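PDB 1TWY: ABC transporter, periplasmic substrate-binding protein from Vibrio cholerae O1 biovar eltor, which probably binds phosphate in the periplasm and delivers it to an ABC transporter for uptake into the cell. Local coordinates for residues 31-36 / 59-64; 80-85 / 238-243; 90-95 / 242-247. One frame throughout, in Å; residues are numbered along the deposited sequence.

In the fold
From the N terminus, contact 1 comes first: it pairs strand 29-34 with strand 57-62 and closes the short beta-alpha-beta loop that holds helix 36-52. Only after that loop is shut does contact 2 open. It joins strand 79-82 to strand 236-243 and so spans most of the remaining chain. Contact 3 opens inside the loop of contact 2 and closes on the end of strand 236-243 and the loop after it, so the two overlap at Leu242 and His243 rather than nest cleanly. Contacts 1 and 2 meet because strands 29-34 and 79-82 are neighbours in one sheet, and both touch the phosphate. Contacts 2 and 3 are linked by the Arg84-Glu90 salt bridge.

Contact 1: 31-36 / 59-64; sequences TISGST and AVQGVG. With PO4 (phosphate ion), chain I.
Parallel strands 31-34 and 59-62 are the two strands of a beta-alpha-beta unit in this periplasmic binding protein fold, and their C-terminal ends lead to a phosphate site. Ile32 N donates to Ala59 O (2.9 Å), and Ile32 O accepts from Gln61 N. Gly34 N continues the ladder to Gln61 O with a nearly straight bond (170°). On the face of Thr31, Ser33 and Gln61, the Gln61 amide lies across the two side chains of the other strand. Its CD meets the methyl Thr31 CG2 at 3.4 Å, and its NE2 makes a weak, bent bond to Ser33 OG. Thr31 offers that methyl because CG2 stands anti to its backbone N (OG1 chi1 -59°). On the other face, Ile32 CG2 and Val60 CG2 lie side by side, 3.9 Å apart, under helix 36-52.

At the end of strand 31-34, Gly34 O takes two amides. Val63 N comes to Gly34 O at 2.8 Å, tilted 22° from the carbonyl plane. Gly64 N reaches the same face from above the plane, off the lone pairs. The two bonds hold residues 63-64 beside the strand end. Ser35 N-caps helix 36-52: its OG accepts from Val38 N and donates to phosphate O1 (2.6 Å). Ser37, Ser65 and Ser83 also bind the ion, which probably came from the crystallisation liquor but fits the expected ligand. Thr36 grips phosphate O3 twice, through its backbone N and through its OG1, each at 2.8 Å.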
loop_
_atom_site.group_PDB
_atom_site.type_symbol
_atom_site.label_atom_id
_atom_site.label_comp_id
_atom_site.label_asym_id
_atom_site.label_seq_id
_atom_site.Cartn_x
_atom_site.Cartn_y
_atom_site.Cartn_z
ATOM N N THR A 31 13.924 13.154 12.371
ATOM C CA THR A 31 12.463 12.919 12.469
ATOM C C THR A 31 12.057 12.494 11.081
ATOM O O THR A 31 12.294 13.229 10.115
ATOM C CB THR A 31 11.782 14.194 12.805
ATOM O OG1 THR A 31 12.292 14.703 14.041
ATOM C CG2 THR A 31 10.242 14.011 12.991
ATOM N N ILE A 32 11.473 11.299 10.937
ATOM C CA ILE A 32 10.967 10.886 9.662
ATOM C C ILE A 32 9.447 10.719 9.849
ATOM O O ILE A 32 9.021 9.933 10.689
ATOM C CB ILE A 32 11.714 9.573 9.154
ATOM C CG1 ILE A 32 11.130 9.084 7.851
ATOM C CG2 ILE A 32 11.690 8.456 10.166
ATOM C CD1 ILE A 32 12.069 8.098 7.048
ATOM N N SER A 33 8.672 11.381 9.013
ATOM C CA SER A 33 7.229 11.507 9.201
ATOM C C SER A 33 6.501 11.106 7.997
ATOM O O SER A 33 6.891 11.432 6.882
ATOM C CB SER A 33 6.938 12.978 9.530
ATOM O OG SER A 33 7.811 13.324 10.617
ATOM N N GLY A 34 5.313 10.520 8.216
ATOM C CA GLY A 34 4.348 10.331 7.154
ATOM C C GLY A 34 3.601 9.012 7.254
ATOM O O GLY A 34 3.134 8.619 8.312
ATOM N N SER A 35 3.560 8.368 6.140
ATOM C CA SER A 35 2.887 7.123 5.943
ATOM C C SER A 35 2.980 6.108 7.036
ATOM O O SER A 35 4.053 5.709 7.455
ATOM C CB SER A 35 3.301 6.498 4.603
ATOM O OG SER A 35 2.858 5.162 4.467
ATOM N N THR A 36 1.790 5.689 7.499
ATOM C CA THR A 36 1.728 4.650 8.481
ATOM C C THR A 36 2.002 3.303 7.806
ATOM O O THR A 36 2.446 2.445 8.518
ATOM C CB THR A 36 0.303 4.562 9.114
ATOM O OG1 THR A 36 -0.657 4.285 8.090
ATOM C CG2 THR A 36 -0.075 5.886 9.855
ATOM N N ALA A 59 13.130 9.353 15.195
ATOM C CA ALA A 59 11.720 9.423 15.542
ATOM C C ALA A 59 10.855 9.105 14.311
ATOM O O ALA A 59 10.831 9.920 13.370
ATOM C CB ALA A 59 11.416 10.802 16.039
ATOM N N VAL A 60 10.111 8.007 14.353
ATOM C CA VAL A 60 9.318 7.589 13.234
ATOM C C VAL A 60 7.918 8.025 13.587
ATOM O O VAL A 60 7.346 7.525 14.539
ATOM C CB VAL A 60 9.400 6.048 12.983
ATOM C CG1 VAL A 60 8.532 5.623 11.754
ATOM C CG2 VAL A 60 10.815 5.636 12.775
ATOM N N GLN A 61 7.324 8.855 12.763
ATOM C CA GLN A 61 6.059 9.454 13.075
ATOM C C GLN A 61 5.036 9.047 12.065
ATOM O O GLN A 61 4.997 9.576 10.974
ATOM C CB GLN A 61 6.152 10.996 13.049
ATOM C CG GLN A 61 7.106 11.568 14.030
ATOM C CD GLN A 61 7.137 13.123 14.096
ATOM O OE1 GLN A 61 7.469 13.667 15.181
ATOM N NE2 GLN A 61 6.712 13.804 13.058
ATOM N N GLY A 62 4.131 8.175 12.475
ATOM C CA GLY A 62 3.153 7.680 11.539
ATOM C C GLY A 62 1.928 8.551 11.617
ATOM O O GLY A 62 1.058 8.415 12.553
ATOM N N VAL A 63 1.820 9.489 10.661
ATOM C CA VAL A 63 0.716 10.475 10.583
ATOM C C VAL A 63 0.016 10.511 9.251
ATOM O O VAL A 63 -0.812 11.451 9.020
ATOM C CB VAL A 63 1.223 11.883 10.878
ATOM C CG1 VAL A 63 1.552 11.971 12.359
ATOM C CG2 VAL A 63 2.464 12.249 10.039
ATOM N N GLY A 64 0.360 9.601 8.346
ATOM C CA GLY A 64 -0.200 9.559 7.035
ATOM C C GLY A 64 0.639 10.335 6.011
ATOM O O GLY A 64 1.338 11.253 6.433
HETATM P P PO4 I . -0.714 6.069 4.726
HETATM O O1 PO4 I . 0.260 4.957 4.300
HETATM O O2 PO4 I . -2.221 5.565 4.357
HETATM O O3 PO4 I . -0.649 6.369 6.269
HETATM O O4 PO4 I . -0.593 7.373 3.967
#

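Contact 2: 80-85 / 238-243; sequences AMTSRY and PFLILH. With PO4 (phosphate ion), chain I.
Thr82 OG1, packed against Leu240 CB across the strands, donates to Arg84 O at 2.7 Å, in the plane of that carbonyl. The hydroxyl stands between the backbone N and the carbonyl carbon of its own residue (chi1 70°), which turns it toward the chain ahead. The packing distance from this oxygen, Thr82 OG1, to Leu240 CB is 3.4 Å. Leu240 CD1 reaches past it to Arg84 O, so this leucine lies against the hydroxyl and the carbonyl it binds. The other branch of the threonine, CG2, faces Leu242 CD1, and the two side chains cross at about a right angle.

The backbones run antiparallel. Ala80 and Leu242 form one hydrogen-bonded pair, with Ala80 N to Leu242 O at 2.9 Å and a matching return bond. Thr82 and Leu240 form the next. Between them, Met81 and Ile241 are a non-hydrogen-bonded pair, and Met81 CA comes within 3.2 Å of Leu240 O. The selenomethionine chain then runs away from Ile241 to helix 36-52.

Beyond the strand, Tyr85 lays one ring face on Pro238. Pro238 CG sits over the ring centre, 3.6 Å from the centroid and 10° off the normal, a CH-pi contact. Arg84 bonds through NH1 to Tyr85 O at 3.1 Å. That same nitrogen forms a salt bridge with Glu90, and NH2 bonds to Thr66 OG1.

Ser83 OG donates to phosphate O1 at 2.7 Å. Strand 236-243, returning from late in the chain, is inserted antiparallel between strands 79-82 and 96-109, as in type II periplasmic binding proteins.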
loop_
_atom_site.group_PDB
_atom_site.type_symbol
_atom_site.label_atom_id
_atom_site.label_comp_id
_atom_site.label_asym_id
_atom_site.label_seq_id
_atom_site.Cartn_x
_atom_site.Cartn_y
_atom_site.Cartn_z
ATOM N N ALA A 80 10.363 12.692 4.807
ATOM C CA ALA A 80 8.991 12.232 4.822
ATOM C C ALA A 80 8.958 10.820 4.186
ATOM O O ALA A 80 9.792 10.417 3.381
ATOM C CB ALA A 80 8.076 13.160 4.136
HETATM N N MSE A 81 7.878 10.083 4.489
HETATM C CA MSE A 81 7.684 8.825 3.875
HETATM C C MSE A 81 6.206 8.809 3.355
HETATM O O MSE A 81 5.311 9.327 4.031
HETATM C CB MSE A 81 8.011 7.663 4.844
HETATM C CG MSE A 81 7.256 7.648 6.018
HETATM SE SE MSE A 81 8.173 6.417 7.400
HETATM C CE MSE A 81 7.107 7.394 8.674
ATOM N N THR A 82 6.001 8.302 2.163
ATOM C CA THR A 82 4.665 8.205 1.582
ATOM C C THR A 82 4.458 6.813 1.061
ATOM O O THR A 82 5.358 6.113 0.752
ATOM C CB THR A 82 4.381 9.195 0.424
ATOM O OG1 THR A 82 5.124 8.849 -0.770
ATOM C CG2 THR A 82 4.709 10.631 0.802
ATOM N N SER A 83 3.185 6.414 0.945
ATOM C CA SER A 83 2.785 5.222 0.257
ATOM C C SER A 83 2.061 5.429 -1.069
ATOM O O SER A 83 1.243 4.590 -1.534
ATOM C CB SER A 83 1.984 4.403 1.246
ATOM O OG SER A 83 0.848 5.211 1.660
ATOM N N ARG A 84 2.324 6.547 -1.703
ATOM C CA ARG A 84 1.748 6.966 -2.975
ATOM C C ARG A 84 2.664 7.929 -3.623
ATOM O O ARG A 84 3.523 8.522 -2.958
ATOM C CB ARG A 84 0.414 7.654 -2.810
ATOM C CG ARG A 84 0.501 8.870 -1.934
ATOM C CD ARG A 84 -0.812 9.621 -1.889
ATOM N NE ARG A 84 -0.829 10.784 -0.998
ATOM C CZ ARG A 84 -0.365 11.989 -1.327
ATOM N NH1 ARG A 84 0.277 12.166 -2.454
ATOM N NH2 ARG A 84 -0.457 13.011 -0.460
ATOM N N TYR A 85 2.587 8.039 -4.944
ATOM C CA TYR A 85 3.316 9.080 -5.641
ATOM C C TYR A 85 2.727 10.456 -5.263
ATOM O O TYR A 85 1.587 10.587 -4.794
ATOM C CB TYR A 85 3.275 8.832 -7.157
ATOM C CG TYR A 85 3.987 7.569 -7.565
ATOM C CD1 TYR A 85 5.349 7.513 -7.578
ATOM C CD2 TYR A 85 3.286 6.406 -8.055
ATOM C CE1 TYR A 85 5.985 6.403 -7.953
ATOM C CE2 TYR A 85 4.005 5.289 -8.414
ATOM C CZ TYR A 85 5.358 5.303 -8.313
ATOM O OH TYR A 85 6.163 4.206 -8.665
ATOM N N PRO A 238 3.989 2.435 -4.225
ATOM C CA PRO A 238 5.343 2.741 -3.832
ATOM C C PRO A 238 5.492 3.125 -2.376
ATOM O O PRO A 238 4.551 3.804 -1.864
ATOM C CB PRO A 238 5.694 3.993 -4.732
ATOM C CG PRO A 238 4.410 4.647 -4.895
ATOM C CD PRO A 238 3.389 3.517 -4.999
ATOM N N PHE A 239 6.596 2.771 -1.709
ATOM C CA PHE A 239 6.973 3.392 -0.461
ATOM C C PHE A 239 8.074 4.384 -0.846
ATOM O O PHE A 239 9.140 3.954 -1.225
ATOM C CB PHE A 239 7.541 2.391 0.489
ATOM C CG PHE A 239 6.490 1.465 1.160
ATOM C CD1 PHE A 239 5.162 1.557 0.827
ATOM C CD2 PHE A 239 6.867 0.609 2.154
ATOM C CE1 PHE A 239 4.206 0.770 1.493
ATOM C CE2 PHE A 239 5.945 -0.180 2.818
ATOM C CZ PHE A 239 4.619 -0.101 2.469
ATOM N N LEU A 240 7.786 5.683 -0.857
ATOM C CA LEU A 240 8.743 6.729 -1.182
ATOM C C LEU A 240 9.290 7.377 0.012
ATOM O O LEU A 240 8.670 7.591 1.098
ATOM C CB LEU A 240 8.053 7.795 -2.023
ATOM C CG LEU A 240 7.380 7.382 -3.315
ATOM C CD1 LEU A 240 6.886 8.635 -3.984
ATOM C CD2 LEU A 240 8.386 6.562 -4.258
ATOM N N ILE A 241 10.536 7.795 -0.111
ATOM C CA ILE A 241 11.282 8.542 0.866
ATOM C C ILE A 241 11.643 9.913 0.202
ATOM O O ILE A 241 12.193 9.930 -0.899
ATOM C CB ILE A 241 12.564 7.849 1.233
ATOM C CG1 ILE A 241 12.305 6.375 1.730
ATOM C CG2 ILE A 241 13.292 8.607 2.302
ATOM C CD1 ILE A 241 11.520 6.318 2.961
ATOM N N LEU A 242 11.264 10.968 0.909
ATOM C CA LEU A 242 11.403 12.369 0.451
ATOM C C LEU A 242 12.341 13.086 1.408
ATOM O O LEU A 242 12.255 12.994 2.614
ATOM C CB LEU A 242 10.063 13.086 0.458
ATOM C CG LEU A 242 8.965 12.742 -0.526
ATOM C CD1 LEU A 242 8.560 11.386 -0.472
ATOM C CD2 LEU A 242 7.719 13.554 -0.149
ATOM N N HIS A 243 13.225 13.930 0.844
ATOM C CA HIS A 243 14.171 14.705 1.678
ATOM C C HIS A 243 14.812 15.759 0.787
ATOM O O HIS A 243 14.646 15.703 -0.399
ATOM C CB HIS A 243 15.236 13.846 2.335
ATOM C CG HIS A 243 16.237 13.304 1.381
ATOM N ND1 HIS A 243 15.892 12.508 0.308
ATOM C CD2 HIS A 243 17.579 13.486 1.311
ATOM C CE1 HIS A 243 16.986 12.195 -0.368
ATOM N NE2 HIS A 243 18.018 12.774 0.220
HETATM P P PO4 I . -0.714 6.069 4.726
HETATM O O1 PO4 I . 0.260 4.957 4.300
HETATM O O2 PO4 I . -2.221 5.565 4.357
HETATM O O3 PO4 I . -0.649 6.369 6.269
HETATM O O4 PO4 I . -0.593 7.373 3.967
#

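Contact 3: 90-95 / 242-247; sequences EAQNTL and LHYSDN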
loop_
_atom_site.group_PDB
_atom_site.type_symbol
_atom_site.label_atom_id
_atom_site.label_comp_id
_atom_site.label_asym_id
_atom_site.label_seq_id
_atom_site.Cartn_x
_atom_site.Cartn_y
_atom_site.Cartn_z
ATOM N N GLU A 90 2.283 18.812 -5.217
ATOM C CA GLU A 90 3.148 18.464 -4.080
ATOM C C GLU A 90 4.612 18.488 -4.488
ATOM O O GLU A 90 5.504 18.632 -3.655
ATOM C CB GLU A 90 2.808 17.042 -3.576
ATOM C CG GLU A 90 1.688 17.010 -2.529
ATOM C CD GLU A 90 0.966 15.661 -2.381
ATOM O OE1 GLU A 90 1.298 14.686 -3.107
ATOM O OE2 GLU A 90 0.040 15.615 -1.572
ATOM N N ALA A 91 4.843 18.295 -5.775
ATOM C CA ALA A 91 6.160 18.258 -6.356
ATOM C C ALA A 91 6.803 19.584 -6.139
ATOM O O ALA A 91 6.129 20.611 -6.117
ATOM C CB ALA A 91 6.088 17.948 -7.844
ATOM N N GLN A 92 8.031 19.549 -5.711
ATOM C CA GLN A 92 8.843 20.776 -5.507
ATOM C C GLN A 92 10.192 20.545 -6.121
ATOM O O GLN A 92 10.745 19.455 -6.107
ATOM C CB GLN A 92 9.087 21.090 -4.034
ATOM C CG GLN A 92 7.995 21.638 -3.246
ATOM C CD GLN A 92 8.537 22.021 -1.847
ATOM O OE1 GLN A 92 9.488 21.385 -1.302
ATOM N NE2 GLN A 92 7.933 23.049 -1.263
ATOM N N ASN A 93 10.742 21.586 -6.723
ATOM C CA ASN A 93 11.906 21.355 -7.563
ATOM C C ASN A 93 13.132 20.792 -6.784
ATOM O O ASN A 93 13.910 19.993 -7.324
ATOM C CB ASN A 93 12.265 22.652 -8.337
ATOM C CG ASN A 93 11.420 22.847 -9.641
ATOM O OD1 ASN A 93 11.406 23.952 -10.240
ATOM N ND2 ASN A 93 10.749 21.773 -10.095
ATOM N N THR A 94 13.283 21.189 -5.519
ATOM C CA THR A 94 14.436 20.775 -4.685
ATOM C C THR A 94 14.148 19.564 -3.741
ATOM O O THR A 94 14.996 19.212 -2.947
ATOM C CB THR A 94 14.921 21.886 -3.804
ATOM O OG1 THR A 94 13.893 22.351 -2.910
ATOM C CG2 THR A 94 15.412 23.128 -4.667
ATOM N N LEU A 95 12.917 19.108 -3.788
ATOM C CA LEU A 95 12.511 17.900 -3.100
ATOM C C LEU A 95 13.078 16.763 -3.857
ATOM O O LEU A 95 12.905 16.699 -5.054
ATOM C CB LEU A 95 10.998 17.827 -3.134
ATOM C CG LEU A 95 10.366 16.871 -2.132
ATOM C CD1 LEU A 95 11.053 16.916 -0.806
ATOM C CD2 LEU A 95 8.893 17.259 -1.999
ATOM N N LEU A 242 11.264 10.968 0.909
ATOM C CA LEU A 242 11.403 12.369 0.451
ATOM C C LEU A 242 12.341 13.086 1.408
ATOM O O LEU A 242 12.255 12.994 2.614
ATOM C CB LEU A 242 10.063 13.086 0.458
ATOM C CG LEU A 242 8.965 12.742 -0.526
ATOM C CD1 LEU A 242 8.560 11.386 -0.472
ATOM C CD2 LEU A 242 7.719 13.554 -0.149
ATOM N N HIS A 243 13.225 13.930 0.844
ATOM C CA HIS A 243 14.171 14.705 1.678
ATOM C C HIS A 243 14.812 15.759 0.787
ATOM O O HIS A 243 14.646 15.703 -0.399
ATOM C CB HIS A 243 15.236 13.846 2.335
ATOM C CG HIS A 243 16.237 13.304 1.381
ATOM N ND1 HIS A 243 15.892 12.508 0.308
ATOM C CD2 HIS A 243 17.579 13.486 1.311
ATOM C CE1 HIS A 243 16.986 12.195 -0.368
ATOM N NE2 HIS A 243 18.018 12.774 0.220
ATOM N N TYR A 244 15.433 16.759 1.389
ATOM C CA TYR A 244 16.089 17.844 0.591
ATOM C C TYR A 244 17.557 17.518 0.398
ATOM O O TYR A 244 18.360 17.881 1.195
ATOM C CB TYR A 244 15.935 19.149 1.315
ATOM C CG TYR A 244 14.540 19.579 1.356
ATOM C CD1 TYR A 244 13.881 19.974 0.203
ATOM C CD2 TYR A 244 13.796 19.497 2.532
ATOM C CE1 TYR A 244 12.563 20.350 0.189
ATOM C CE2 TYR A 244 12.496 19.925 2.550
ATOM C CZ TYR A 244 11.860 20.329 1.390
ATOM O OH TYR A 244 10.564 20.769 1.194
ATOM N N SER A 245 17.881 16.771 -0.648
ATOM C CA SER A 245 19.221 16.124 -0.747
ATOM C C SER A 245 20.358 17.137 -0.529
ATOM O O SER A 245 21.375 16.851 0.149
ATOM C CB SER A 245 19.398 15.388 -2.076
ATOM O OG SER A 245 19.760 16.278 -3.132
ATOM N N ASP A 246 20.130 18.329 -1.077
ATOM C CA ASP A 246 21.095 19.412 -1.027
ATOM C C ASP A 246 21.130 20.016 0.394
ATOM O O ASP A 246 22.152 19.870 1.115
ATOM C CB ASP A 246 20.815 20.431 -2.181
ATOM C CG ASP A 246 19.840 21.561 -1.792
ATOM O OD1 ASP A 246 20.064 22.196 -0.718
ATOM O OD2 ASP A 246 18.851 21.904 -2.513
ATOM N N ASN A 247 20.006 20.599 0.821
ATOM C CA ASN A 247 19.966 21.400 2.033
ATOM C C ASN A 247 19.829 20.530 3.300
ATOM O O ASN A 247 19.474 21.037 4.342
ATOM C CB ASN A 247 18.876 22.520 1.963
ATOM C CG ASN A 247 19.206 23.748 2.862
ATOM O OD1 ASN A 247 20.308 24.325 2.794
ATOM N ND2 ASN A 247 18.248 24.139 3.704
#
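Loop-on-loop packing of a tyrosine ring makes this contact, at the end of strand 236-243 and beside the loop that leads into strand 96-109. Tyr244 OH donates to Gln92 OE1 at 2.8 Å. The acceptor lies at the edge of the ring, in its plane, while the amide plane is turned 47° from that of the ring. The glutamine chain reaches out extended beyond CG to meet the hydroxyl. Thr94 O also sits at the ring edge, 3.4 Å from Tyr244 CD1.

Leu95 approaches a face instead. Its CD1 lies 4.3 Å from the centroid of the Tyr244 ring, 26° off the normal, as a CH-pi contact. With CG anti to the backbone N (chi1 -163°), the leucine carries this methyl in under the ring. The same CD1 packs on Leu242 CB (4.2 Å) and near His243 O. Gln92 to Leu95 form a type I beta turn, closed by Leu95 N to Gln92 O at 3.2 Å. The turn sets Gln92 and Leu95 to meet the same ring. Nearby, helix 65-73 supplies Lys73, which touches both Gln92 and Tyr244, and Leu72, which packs on Leu95.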